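Local coordinates for D-alanyl-D-alanine carboxypeptidase (Penicillin binding protein) family protein (Francisella tularensis subsp. tularensis, PDB 6OSU) that probably removes the terminal D-alanine from peptidoglycan precursor peptides, acting as a penicillin-binding serine carboxypeptidase in cell wall synthesis, at residues Gly280-Asp283 against Ala284-Tyr287; Thr144-Met147 against Asn148-Lys152. One frame throughout, in Å; residues are numbered along the deposited sequence.

Contact 1: residues Gly280-Asp283 against Ala284-Tyr287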
ATOM      1  N   GLY A 280      -9.888   3.424   9.960  1.00 50.30           N
ATOM      2  CA  GLY A 280      -9.856   3.314  11.405  1.00 51.66           C
ATOM      3  C   GLY A 280     -10.201   4.630  12.071  1.00 53.23           C
ATOM      4  O   GLY A 280      -9.929   5.700  11.515  1.00 53.41           O
ATOM      5  N   HIS A 281     -10.806   4.576  13.253  1.00 54.18           N
ATOM      6  CA  HIS A 281     -11.152   5.800  13.966  1.00 55.56           C
ATOM      7  C   HIS A 281     -11.220   5.533  15.459  1.00 56.79           C
ATOM      8  O   HIS A 281     -12.024   4.713  15.912  1.00 56.75           O
ATOM      9  CB  HIS A 281     -12.480   6.368  13.477  1.00 57.89           C
ATOM     10  CG  HIS A 281     -13.044   7.421  14.373  1.00 62.30           C
ATOM     11  ND1 HIS A 281     -12.487   8.676  14.483  1.00 63.76           N
ATOM     12  CD2 HIS A 281     -14.101   7.403  15.217  1.00 65.27           C
ATOM     13  CE1 HIS A 281     -13.182   9.390  15.349  1.00 67.10           C
ATOM     14  NE2 HIS A 281     -14.168   8.640  15.809  1.00 67.90           N
ATOM     15  N   THR A 282     -10.380   6.234  16.214  1.00 58.36           N
ATOM     16  CA  THR A 282     -10.547   6.416  17.645  1.00 62.10           C
ATOM     17  C   THR A 282     -10.410   7.904  17.938  1.00 64.50           C
ATOM     18  O   THR A 282      -9.983   8.687  17.085  1.00 62.55           O
ATOM     19  CB  THR A 282      -9.520   5.616  18.462  1.00 63.04           C
ATOM     20  OG1 THR A 282      -8.214   6.181  18.288  1.00 62.74           O
ATOM     21  CG2 THR A 282      -9.501   4.153  18.036  1.00 61.24           C
ATOM     22  N   ASP A 283     -10.785   8.302  19.155  1.00 68.89           N
ATOM     23  CA  ASP A 283     -10.629   9.704  19.530  1.00 72.26           C
ATOM     24  C   ASP A 283      -9.162  10.115  19.559  1.00 71.20           C
ATOM     25  O   ASP A 283      -8.832  11.264  19.243  1.00 71.41           O
ATOM     26  CB  ASP A 283     -11.286   9.965  20.886  1.00 77.11           C
ATOM     27  CG  ASP A 283     -12.798   9.933  20.814  1.00 79.62           C
ATOM     28  OD1 ASP A 283     -13.336   9.798  19.694  1.00 78.38           O
ATOM     29  OD2 ASP A 283     -13.449  10.042  21.875  1.00 83.25           O
ATOM     30  N   ALA A 284      -8.268   9.193  19.925  1.00 69.94           N
ATOM     31  CA  ALA A 284      -6.849   9.519  19.989  1.00 69.84           C
ATOM     32  C   ALA A 284      -6.205   9.539  18.611  1.00 67.22           C
ATOM     33  O   ALA A 284      -5.233  10.272  18.397  1.00 68.01           O
ATOM     34  CB  ALA A 284      -6.117   8.524  20.891  1.00 70.17           C
ATOM     35  N   ALA A 285      -6.726   8.752  17.671  1.00 64.50           N
ATOM     36  CA  ALA A 285      -6.124   8.627  16.353  1.00 62.18           C
ATOM     37  C   ALA A 285      -6.790   9.490  15.294  1.00 62.00           C
ATOM     38  O   ALA A 285      -6.167   9.762  14.261  1.00 59.19           O
ATOM     39  CB  ALA A 285      -6.159   7.167  15.889  1.00 60.00           C
ATOM     40  N   GLY A 286      -8.029   9.925  15.520  1.00 64.16           N
ATOM     41  CA  GLY A 286      -8.779  10.584  14.472  1.00 63.22           C
ATOM     42  C   GLY A 286      -9.202   9.588  13.402  1.00 60.51           C
ATOM     43  O   GLY A 286      -9.107   8.371  13.562  1.00 60.31           O
ATOM     44  N   TYR A 287      -9.685  10.135  12.291  1.00 58.81           N
ATOM     45  CA  TYR A 287     -10.083   9.328  11.145  1.00 56.24           C
ATOM     46  C   TYR A 287      -8.855   9.058  10.286  1.00 56.48           C
ATOM     47  O   TYR A 287      -8.202   9.997   9.820  1.00 58.08           O
ATOM     48  CB  TYR A 287     -11.164  10.032  10.331  1.00 56.14           C
ATOM     49  CG  TYR A 287     -12.487  10.137  11.045  1.00 57.79           C
ATOM     50  CD1 TYR A 287     -13.442   9.139  10.921  1.00 57.06           C
ATOM     51  CD2 TYR A 287     -12.781  11.230  11.852  1.00 60.40           C
ATOM     52  CE1 TYR A 287     -14.657   9.227  11.576  1.00 58.99           C
ATOM     53  CE2 TYR A 287     -13.995  11.327  12.513  1.00 62.11           C
ATOM     54  CZ  TYR A 287     -14.929  10.322  12.371  1.00 61.74           C
ATOM     55  OH  TYR A 287     -16.137  10.412  13.023  1.00 65.19           O
TER
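The imidazole of His281 lies over one face of the Tyr287 phenol ring in a face-to-face stack, the ring centroids 3.9 Å apart and the planes 15° from parallel. ND1 of His281 sits above the centre of the phenol ring, and the closest atoms are His281 CE1 and Tyr287 CE2, 3.5 Å apart. With CG of His281 anti to the backbone N (chi1 166°), the imidazole can lean across to its partner. Next to the stack, CA of His281 directs its hydrogen at Gly286 O, a CA-H...O contact of 3.3 Å.

Farther out the chain reverses through an alpha-turn, in which Gly286 N donates to Thr282 O at 2.8 Å. Thr282 also works through its side chain: OG1 takes the N-H of Ala285 at 3.0 Å, while a weak 3.3 Å bond joins Ala285 N to Thr282 O. Gly286 then leaves the turn with positive phi.

This turn links strand 274-282, which carries the presumed K(T/S)G motif, to strand 288-295, with Gly280 beside the predicted nucleophile Ser64. Thr282 touches Ala63, and Arg60 bonds Ala285 O. Chemically the two ends differ: in the outer turn both the hydroxyl and the carbonyl oxygen of Thr282 accept backbone N-H groups, whereas the aromatic pair meets through its pi faces and uses up no polar hydrogen.

Contact 2: residues Thr144-Met147 against Asn148-Lys152; sequences TDLM and NQTAK
Thr144 and Asn148, one turn apart on the alpha-helix 140-154, lie side by side and point the same way, Thr144 CG2 packing 3.9 Å from Asn148 ND2. Their backbones are joined by the regular bond from Asn148 N to Thr144 O, 2.9 Å long. Both polar ends look elsewhere: Thr144 OG1 bonds back to Thr140 O, and Asn148 OD1 receives the N-H of Phe161, which fastens the helix to the chain that follows it.

Met147 leaves the helix in another direction, toward helix 66-79, where it touches Thr66, Met69 and Thr70; its side chain ends up about 7 Å from that of Lys67, the predicted proton acceptor. Leu146 beside it reaches Ile73 of the same helix. This is packing of helix 140-154 on helix 66-79 and on the loop with Phe161 and Pro164, near the presumed SxxK residues but not touching them.

On the exposed side Gln149 runs back along the helix over the carbonyl of Asp145, its CG 3.3 Å from Asp145 O, while its own N donates to that oxygen at 3.0 Å.

Thr150 turns its hydroxyl back on the preceding turn. OG1, beside the backbone N at chi1 -61°, donates to Leu146 O at 2.9 Å, and Thr150 N donates to the same oxygen at 2.9 Å. The two donors grip Leu146 O from opposite faces of its carbonyl plane, with OG1 standing 35° out of that plane.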
ATOM      1  N   THR A 144      -0.251 -10.507  20.011  1.00 56.98           N
ATOM      2  CA  THR A 144       0.260  -9.141  19.962  1.00 58.08           C
ATOM      3  C   THR A 144       1.783  -9.130  19.934  1.00 59.90           C
ATOM      4  O   THR A 144       2.393  -8.337  19.205  1.00 58.15           O
ATOM      5  CB  THR A 144      -0.265  -8.340  21.152  1.00 59.33           C
ATOM      6  OG1 THR A 144      -1.696  -8.386  21.161  1.00 58.52           O
ATOM      7  CG2 THR A 144       0.185  -6.888  21.059  1.00 58.92           C
ATOM      8  N   ASP A 145       2.414 -10.015  20.717  1.00 63.00           N
ATOM      9  CA  ASP A 145       3.868 -10.149  20.671  1.00 65.88           C
ATOM     10  C   ASP A 145       4.337 -10.540  19.278  1.00 63.60           C
ATOM     11  O   ASP A 145       5.350 -10.026  18.785  1.00 63.94           O
ATOM     12  CB  ASP A 145       4.337 -11.183  21.696  1.00 70.91           C
ATOM     13  CG  ASP A 145       4.274 -10.667  23.115  1.00 75.55           C
ATOM     14  OD1 ASP A 145       4.632  -9.487  23.333  1.00 77.39           O
ATOM     15  OD2 ASP A 145       3.868 -11.437  24.012  1.00 77.60           O
ATOM     16  N   LEU A 146       3.613 -11.451  18.627  1.00 61.36           N
ATOM     17  CA  LEU A 146       3.947 -11.810  17.255  1.00 60.66           C
ATOM     18  C   LEU A 146       3.788 -10.615  16.319  1.00 58.37           C
ATOM     19  O   LEU A 146       4.602 -10.419  15.407  1.00 58.22           O
ATOM     20  CB  LEU A 146       3.074 -12.973  16.798  1.00 60.97           C
ATOM     21  CG  LEU A 146       3.298 -13.438  15.363  1.00 60.96           C
ATOM     22  CD1 LEU A 146       4.655 -14.110  15.221  1.00 62.46           C
ATOM     23  CD2 LEU A 146       2.175 -14.362  14.954  1.00 61.25           C
ATOM     24  N   MET A 147       2.745  -9.806  16.531  1.00 56.13           N
ATOM     25  CA  MET A 147       2.565  -8.600  15.727  1.00 54.71           C
ATOM     26  C   MET A 147       3.751  -7.656  15.873  1.00 53.01           C
ATOM     27  O   MET A 147       4.217  -7.078  14.885  1.00 50.97           O
ATOM     28  CB  MET A 147       1.279  -7.880  16.128  1.00 55.31           C
ATOM     29  CG  MET A 147       0.012  -8.683  15.944  1.00 55.41           C
ATOM     30  SD  MET A 147      -1.405  -7.793  16.612  1.00 56.38           S
ATOM     31  CE  MET A 147      -1.454  -6.380  15.515  1.00 54.47           C
ATOM     32  N   ASN A 148       4.250  -7.486  17.099  1.00 54.84           N
ATOM     33  CA  ASN A 148       5.353  -6.556  17.319  1.00 56.59           C
ATOM     34  C   ASN A 148       6.671  -7.098  16.774  1.00 58.22           C
ATOM     35  O   ASN A 148       7.511  -6.320  16.306  1.00 57.36           O
ATOM     36  CB  ASN A 148       5.464  -6.227  18.809  1.00 57.96           C
ATOM     37  CG  ASN A 148       4.307  -5.369  19.299  1.00 57.27           C
ATOM     38  OD1 ASN A 148       3.844  -4.474  18.593  1.00 54.43           O
ATOM     39  ND2 ASN A 148       3.827  -5.650  20.504  1.00 59.32           N
ATOM     40  N   GLN A 149       6.872  -8.419  16.816  1.00 61.08           N
ATOM     41  CA  GLN A 149       8.047  -9.009  16.179  1.00 63.86           C
ATOM     42  C   GLN A 149       7.985  -8.844  14.668  1.00 61.47           C
ATOM     43  O   GLN A 149       8.981  -8.483  14.030  1.00 61.25           O
ATOM     44  CB  GLN A 149       8.160 -10.489  16.535  1.00 67.08           C
ATOM     45  CG  GLN A 149       8.447 -10.775  17.987  1.00 72.01           C
ATOM     46  CD  GLN A 149       8.303 -12.248  18.308  1.00 75.99           C
ATOM     47  OE1 GLN A 149       7.865 -12.618  19.397  1.00 78.47           O
ATOM     48  NE2 GLN A 149       8.664 -13.100  17.353  1.00 76.60           N
ATOM     49  N   THR A 150       6.824  -9.129  14.078  1.00 60.48           N
ATOM     50  CA  THR A 150       6.669  -8.987  12.636  1.00 59.85           C
ATOM     51  C   THR A 150       6.885  -7.542  12.204  1.00 58.97           C
ATOM     52  O   THR A 150       7.477  -7.283  11.149  1.00 58.96           O
ATOM     53  CB  THR A 150       5.285  -9.483  12.211  1.00 58.21           C
ATOM     54  OG1 THR A 150       5.148 -10.869  12.554  1.00 59.18           O
ATOM     55  CG2 THR A 150       5.088  -9.321  10.710  1.00 57.27           C
ATOM     56  N   ALA A 151       6.428  -6.586  13.016  1.00 58.34           N
ATOM     57  CA  ALA A 151       6.630  -5.181  12.688  1.00 58.39           C
ATOM     58  C   ALA A 151       8.114  -4.835  12.639  1.00 61.53           C
ATOM     59  O   ALA A 151       8.564  -4.137  11.723  1.00 61.62           O
ATOM     60  CB  ALA A 151       5.897  -4.296  13.695  1.00 57.50           C
ATOM     61  N   LYS A 152       8.893  -5.324  13.612  1.00 63.78           N
ATOM     62  CA  LYS A 152      10.336  -5.102  13.584  1.00 67.15           C
ATOM     63  C   LYS A 152      10.964  -5.725  12.344  1.00 65.89           C
ATOM     64  O   LYS A 152      11.882  -5.149  11.746  1.00 66.16           O
ATOM     65  CB  LYS A 152      10.993  -5.672  14.845  1.00 71.59           C
ATOM     66  CG  LYS A 152      10.513  -5.070  16.161  1.00 73.56           C
ATOM     67  CD  LYS A 152      11.087  -3.682  16.411  1.00 75.16           C
ATOM     68  CE  LYS A 152      10.668  -3.163  17.782  1.00 77.10           C
ATOM     69  NZ  LYS A 152      11.249  -1.826  18.100  1.00 79.04           N
TER

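In the fold
After strands 39-44 and 50-54 the chain reaches the predicted nucleophile Ser64 and helix 66-79. Contact 2 comes next, closing no loop but only successive turns within helix 140-154, whose inner side packs on helix 66-79. Almost 130 residues later, contact 1 closes the tight corner between strands 274-282 and 288-295, at the edge of the five-stranded antiparallel sheet. The two are in series, neither nested nor crossed, and do not touch: their centres are 22 Å apart and their nearest atoms about 13 Å. Contact 1 adjoins the predicted nucleophile Ser64 through Gly280, whereas contact 2 only comes near the predicted proton acceptor Lys67, through Met147.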